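Local coordinates for endolysin (Clostridium phage phictp1, PDB 5A6S), which probably binds the bacterial cell wall through this truncated domain of a phage lytic enzyme, directing peptidoglycan degradation during host lysis, at residues N41-G46 against L56-A61; L4-D9 against F34-V39. The protein carries 1 engineered substitution. All blocks are in the same frame, centred on the assembly; numbering follows the deposited sequence.

Contact 1: residues N41-G46 against L56-A61; sequences NVYAVG and LTTLIA
Thr57 meets Val42 where strand 41-45 and segment 56-61 come together, and here a side chain takes over the work of a backbone carbonyl. With chi1 at -46°, Thr57 OG1 lies beside its own backbone N and accepts Val42 N at 2.6 Å. Val42 O is gripped twice in return: Thr57 N reaches it at 2.8 Å, in the carbonyl plane on a lone pair, while Thr58 N comes to the same oxygen at 3.1 Å, tilted out of that plane. A short hydroxyl side chain suits Thr57, since it already points at strand 41-45 and places its oxygen close to Val42 N.

Regular pairing follows, the chains running parallel and the short strand axes crossing at -21°. Ala44 N donates to Thr58 O, and Ala44 O accepts from Ile60 N at 2.8 Å, both bonds being nearly straight at the carbonyl; Gly46 N to Ile60 O, also 2.8 Å, is the last rung. Gly46 suits this place because at its phi of 88° a CB would be pressed against Val45 O.

Apolar contacts differ on the two faces. Leu56 CD1 presses on Ala44 CB at 3.4 Å, closer than methyls normally sit, and Leu59 CD1 approaches the same methyl at 3.9 Å; a single methyl suits a place that two leucine tips approach at roughly a right angle. On the other face Tyr43 and Thr58 run alongside each other in the same direction, with Tyr43 CD2 3.8 Å from Thr58 CB. The Tyr43 hydroxyl is hydrogen-bonded to Tyr75 of helix 65-77, while Val45 and Ile60 pack on helices 11-23 and 65-77. Such parallel strands typify a small open alpha/beta sheet, here with both helices on the Tyr43, Val45 and Ile60 face and strand 58-60 outermost.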
loop_
_atom_site.group_PDB
_atom_site.type_symbol
_atom_site.label_atom_id
_atom_site.label_comp_id
_atom_site.label_asym_id
_atom_site.label_seq_id
_atom_site.Cartn_x
_atom_site.Cartn_y
_atom_site.Cartn_z
ATOM N N ASN B 41 19.356 -11.509 0.764
ATOM C CA ASN B 41 18.003 -11.949 1.131
ATOM C C ASN B 41 16.970 -11.341 0.175
ATOM O O ASN B 41 16.747 -10.113 0.110
ATOM C CB ASN B 41 17.651 -11.601 2.591
ATOM C CG ASN B 41 18.723 -12.027 3.605
ATOM O OD1 ASN B 41 19.454 -11.198 4.137
ATOM N ND2 ASN B 41 18.777 -13.291 3.907
ATOM N N VAL B 42 16.356 -12.210 -0.617
ATOM C CA VAL B 42 15.296 -11.844 -1.548
ATOM C C VAL B 42 13.953 -12.343 -0.984
ATOM O O VAL B 42 13.693 -13.543 -0.892
ATOM C CB VAL B 42 15.524 -12.491 -2.903
ATOM C CG1 VAL B 42 14.336 -12.217 -3.816
ATOM C CG2 VAL B 42 16.802 -11.912 -3.483
ATOM N N TYR B 43 13.163 -11.402 -0.510
ATOM C CA TYR B 43 11.860 -11.673 0.016
ATOM C C TYR B 43 10.872 -11.441 -1.106
ATOM O O TYR B 43 11.024 -10.520 -1.926
ATOM C CB TYR B 43 11.562 -10.704 1.137
ATOM C CG TYR B 43 12.287 -10.924 2.394
ATOM C CD1 TYR B 43 13.549 -10.395 2.582
ATOM C CD2 TYR B 43 11.729 -11.660 3.417
ATOM C CE1 TYR B 43 14.198 -10.550 3.780
ATOM C CE2 TYR B 43 12.386 -11.820 4.614
ATOM C CZ TYR B 43 13.624 -11.243 4.769
ATOM O OH TYR B 43 14.289 -11.412 5.911
ATOM N N ALA B 44 9.887 -12.323 -1.172
ATOM C CA ALA B 44 8.734 -12.124 -2.048
ATOM C C ALA B 44 7.512 -12.043 -1.188
ATOM O O ALA B 44 7.382 -12.818 -0.246
ATOM C CB ALA B 44 8.549 -13.301 -2.993
ATOM N N VAL B 45 6.550 -11.199 -1.608
ATOM C CA VAL B 45 5.332 -11.007 -0.884
ATOM C C VAL B 45 4.109 -11.317 -1.787
ATOM O O VAL B 45 3.892 -10.654 -2.804
ATOM C CB VAL B 45 5.222 -9.592 -0.245
ATOM C CG1 VAL B 45 3.837 -9.403 0.366
ATOM C CG2 VAL B 45 6.258 -9.429 0.873
ATOM N N GLY B 46 3.311 -12.297 -1.354
ATOM C CA GLY B 46 2.136 -12.677 -2.076
ATOM C C GLY B 46 2.408 -13.740 -3.128
ATOM O O GLY B 46 3.488 -13.801 -3.673
ATOM N N LEU B 56 15.007 -16.493 -4.882
ATOM C CA LEU B 56 14.117 -16.228 -3.756
ATOM C C LEU B 56 14.612 -16.875 -2.493
ATOM O O LEU B 56 14.968 -18.016 -2.517
ATOM C CB LEU B 56 12.691 -16.684 -4.128
ATOM C CG LEU B 56 11.549 -16.655 -3.110
ATOM C CD1 LEU B 56 11.323 -15.230 -2.671
ATOM C CD2 LEU B 56 10.253 -17.175 -3.692
ATOM N N THR B 57 14.678 -16.130 -1.383
ATOM C CA THR B 57 15.109 -16.612 -0.082
ATOM C C THR B 57 13.892 -16.954 0.794
ATOM O O THR B 57 13.875 -17.950 1.525
ATOM C CB THR B 57 15.842 -15.447 0.735
ATOM O OG1 THR B 57 16.766 -14.752 -0.060
ATOM C CG2 THR B 57 16.520 -15.893 1.885
ATOM N N THR B 58 12.886 -16.059 0.807
ATOM C CA THR B 58 11.734 -16.237 1.679
ATOM C C THR B 58 10.475 -15.712 0.967
ATOM O O THR B 58 10.460 -14.582 0.490
ATOM C CB THR B 58 11.925 -15.387 2.961
ATOM O OG1 THR B 58 12.994 -15.887 3.784
ATOM C CG2 THR B 58 10.682 -15.407 3.827
ATOM N N LEU B 59 9.395 -16.487 0.980
ATOM C CA LEU B 59 8.119 -16.084 0.399
ATOM C C LEU B 59 7.190 -15.896 1.557
ATOM O O LEU B 59 7.057 -16.792 2.378
ATOM C CB LEU B 59 7.564 -17.176 -0.514
ATOM C CG LEU B 59 6.080 -17.084 -0.876
ATOM C CD1 LEU B 59 5.960 -15.972 -1.897
ATOM C CD2 LEU B 59 5.544 -18.413 -1.462
ATOM N N ILE B 60 6.554 -14.730 1.636
ATOM C CA ILE B 60 5.549 -14.482 2.684
ATOM C C ILE B 60 4.233 -14.229 1.949
ATOM O O ILE B 60 4.107 -13.251 1.184
ATOM C CB ILE B 60 5.861 -13.206 3.492
ATOM C CG1 ILE B 60 7.223 -13.324 4.147
ATOM C CG2 ILE B 60 4.807 -13.058 4.583
ATOM C CD1 ILE B 60 7.711 -12.074 4.847
ATOM N N ALA B 61 3.286 -15.075 2.223
ATOM C CA ALA B 61 2.073 -15.162 1.388
ATOM C C ALA B 61 0.958 -15.911 2.105
ATOM O O ALA B 61 1.199 -16.869 2.829
ATOM C CB ALA B 61 2.383 -15.777 0.050
#

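Contact 2: residues L4-D9 against F34-V39; sequences LVVYND and FDYSNV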
loop_
_atom_site.group_PDB
_atom_site.type_symbol
_atom_site.label_atom_id
_atom_site.label_comp_id
_atom_site.label_asym_id
_atom_site.label_seq_id
_atom_site.Cartn_x
_atom_site.Cartn_y
_atom_site.Cartn_z
ATOM N N LEU B 4 16.034 -7.260 -0.306
ATOM C CA LEU B 4 15.154 -6.728 -1.329
ATOM C C LEU B 4 13.791 -7.437 -1.241
ATOM O O LEU B 4 13.724 -8.640 -0.975
ATOM C CB LEU B 4 15.778 -6.988 -2.707
ATOM C CG LEU B 4 15.108 -6.502 -3.942
ATOM C CD1 LEU B 4 14.952 -4.997 -3.975
ATOM C CD2 LEU B 4 15.912 -6.942 -5.157
ATOM N N VAL B 5 12.714 -6.665 -1.462
ATOM C CA VAL B 5 11.368 -7.173 -1.456
ATOM C C VAL B 5 10.731 -7.023 -2.825
ATOM O O VAL B 5 10.582 -5.944 -3.368
ATOM C CB VAL B 5 10.520 -6.487 -0.383
ATOM C CG1 VAL B 5 9.191 -7.205 -0.235
ATOM C CG2 VAL B 5 11.249 -6.476 0.953
ATOM N N VAL B 6 10.273 -8.156 -3.343
ATOM C CA VAL B 6 9.589 -8.285 -4.639
ATOM C C VAL B 6 8.080 -8.485 -4.426
ATOM O O VAL B 6 7.627 -9.215 -3.518
ATOM C CB VAL B 6 10.094 -9.521 -5.454
ATOM C CG1 VAL B 6 9.647 -9.437 -6.913
ATOM C CG2 VAL B 6 11.588 -9.612 -5.435
ATOM N N TYR B 7 7.324 -7.807 -5.250
ATOM C CA TYR B 7 5.860 -7.859 -5.272
ATOM C C TYR B 7 5.392 -7.929 -6.734
ATOM O O TYR B 7 6.081 -7.461 -7.631
ATOM C CB TYR B 7 5.285 -6.629 -4.583
ATOM C CG TYR B 7 5.657 -5.378 -5.271
ATOM C CD1 TYR B 7 4.895 -4.879 -6.304
ATOM C CD2 TYR B 7 6.834 -4.707 -4.962
ATOM C CE1 TYR B 7 5.256 -3.730 -6.927
ATOM C CE2 TYR B 7 7.200 -3.568 -5.596
ATOM C CZ TYR B 7 6.444 -3.074 -6.567
ATOM O OH TYR B 7 6.833 -1.966 -7.209
ATOM N N ASN B 8 4.203 -8.503 -6.937
ATOM C CA ASN B 8 3.474 -8.317 -8.190
ATOM C C ASN B 8 2.514 -7.119 -8.088
ATOM O O ASN B 8 2.048 -6.781 -6.987
ATOM C CB ASN B 8 2.683 -9.607 -8.495
ATOM C CG ASN B 8 3.598 -10.796 -8.702
ATOM O OD1 ASN B 8 4.263 -10.929 -9.747
ATOM N ND2 ASN B 8 3.658 -11.628 -7.728
ATOM N N ASP B 9 2.251 -6.466 -9.208
ATOM C CA ASP B 9 1.251 -5.383 -9.288
ATOM C C ASP B 9 0.055 -5.691 -8.426
ATOM O O ASP B 9 -0.504 -6.801 -8.493
ATOM C CB ASP B 9 0.676 -5.314 -10.694
ATOM C CG ASP B 9 1.516 -4.583 -11.684
ATOM O OD1 ASP B 9 2.467 -3.828 -11.381
ATOM O OD2 ASP B 9 1.138 -4.732 -12.867
ATOM N N PHE B 34 15.536 -8.111 -13.796
ATOM C CA PHE B 34 16.558 -7.662 -12.853
ATOM C C PHE B 34 17.452 -8.822 -12.479
ATOM O O PHE B 34 17.016 -9.978 -12.359
ATOM C CB PHE B 34 15.825 -7.076 -11.644
ATOM C CG PHE B 34 16.710 -6.630 -10.500
ATOM C CD1 PHE B 34 17.328 -5.415 -10.526
ATOM C CD2 PHE B 34 16.866 -7.429 -9.419
ATOM C CE1 PHE B 34 18.159 -5.019 -9.471
ATOM C CE2 PHE B 34 17.653 -7.041 -8.345
ATOM C CZ PHE B 34 18.298 -5.828 -8.376
ATOM N N ASP B 35 18.706 -8.489 -12.192
ATOM C CA ASP B 35 19.723 -9.442 -11.707
ATOM C C ASP B 35 19.739 -9.526 -10.191
ATOM O O ASP B 35 20.251 -8.653 -9.507
ATOM C CB ASP B 35 21.122 -9.043 -12.271
ATOM C CG ASP B 35 22.261 -9.847 -11.680
ATOM O OD1 ASP B 35 22.002 -10.885 -11.044
ATOM O OD2 ASP B 35 23.441 -9.371 -11.801
ATOM N N TYR B 36 19.181 -10.602 -9.690
ATOM C CA TYR B 36 19.085 -10.869 -8.276
ATOM C C TYR B 36 20.308 -11.600 -7.647
ATOM O O TYR B 36 20.305 -11.865 -6.442
ATOM C CB TYR B 36 17.824 -11.699 -8.044
ATOM C CG TYR B 36 16.470 -11.037 -8.300
ATOM C CD1 TYR B 36 15.856 -11.068 -9.563
ATOM C CD2 TYR B 36 15.758 -10.412 -7.259
ATOM C CE1 TYR B 36 14.619 -10.513 -9.782
ATOM C CE2 TYR B 36 14.502 -9.848 -7.485
ATOM C CZ TYR B 36 13.950 -9.889 -8.719
ATOM O OH TYR B 36 12.722 -9.350 -8.942
ATOM N N SER B 37 21.345 -11.931 -8.441
ATOM C CA SER B 37 22.437 -12.825 -7.981
ATOM C C SER B 37 23.286 -12.263 -6.821
ATOM O O SER B 37 23.917 -12.999 -6.106
ATOM C CB SER B 37 23.411 -13.144 -9.142
ATOM O OG SER B 37 23.943 -11.924 -9.671
ATOM N N ASN B 38 23.307 -10.964 -6.687
ATOM C CA ASN B 38 24.098 -10.278 -5.678
ATOM C C ASN B 38 23.198 -9.716 -4.549
ATOM O O ASN B 38 23.516 -8.667 -3.944
ATOM C CB ASN B 38 24.856 -9.124 -6.363
ATOM C CG ASN B 38 24.002 -8.435 -7.435
ATOM O OD1 ASN B 38 22.765 -8.651 -7.487
ATOM N ND2 ASN B 38 24.650 -7.666 -8.334
ATOM N N VAL B 39 22.081 -10.407 -4.270
ATOM C CA VAL B 39 21.228 -9.994 -3.162
ATOM C C VAL B 39 21.278 -11.062 -2.142
ATOM O O VAL B 39 21.009 -12.204 -2.428
ATOM C CB VAL B 39 19.742 -9.697 -3.598
ATOM C CG1 VAL B 39 18.863 -9.428 -2.389
ATOM C CG2 VAL B 39 19.744 -8.521 -4.527
#
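Asp35 OD1 accepts two hydrogen bonds from Ser37: the hydroxyl OG at 2.6 Å, on the syn lone pair, and the backbone N at 2.9 Å, from above the carboxylate plane. The second bond makes an Asx turn. A type I beta turn from Tyr36 to Val39 overlaps it; Phe34 and Val39 point at strand 3-7, and the end of the Tyr36 ring reaches it. No hydrogen bond crosses to that strand; the contact is wholly apolar. An extended chi1 of -178° carries the Leu4 side chain out to the rings, where CD2 is 3.6 Å from Phe34 CE2 and 4.0 Å from Tyr36 CE2, one methyl branch touching both. Here the loop between strands 27-29 and 41-45 covers the parallel alpha/beta sheet on the side away from helix 11-23, against which Val5 packs. Farther along the strand, Val6 CG2 meets Tyr36 CE2 at 3.6 Å, and both Val6 methyls lie near the Tyr36 hydroxyl oxygen. Phe34 and Tyr36 form a T-shaped (edge-to-face) pair, Phe34 CD2 being directed at the middle of the Tyr36 ring from 3.6 Å off its plane. Val39 CG1 closes on Leu4 CB at 3.9 Å, while Phe34 also packs on the backbone of another protein chain.

Overall arrangement
The two contacts share one sheet, in which strands 3-7 and 41-45 are neighbours: Leu4 O and Val6 N probably bond to Tyr43 N and Tyr43 O, and Val42 packs on Val6. Contact 1 joins two strands side by side, its centre about 4 Å from the centre of the chain, and is held chiefly by main-chain hydrogen bonds, though its outer end at Thr57 is exposed. Contact 2, its centre about 8 Å from that point, lays a loop over a strand already flanked by others, and relies on apolar side chains alone, its polar bonds kept inside the loop. Every residue touching there is at least partly buried, yet only this contact meets other chains of the assembly.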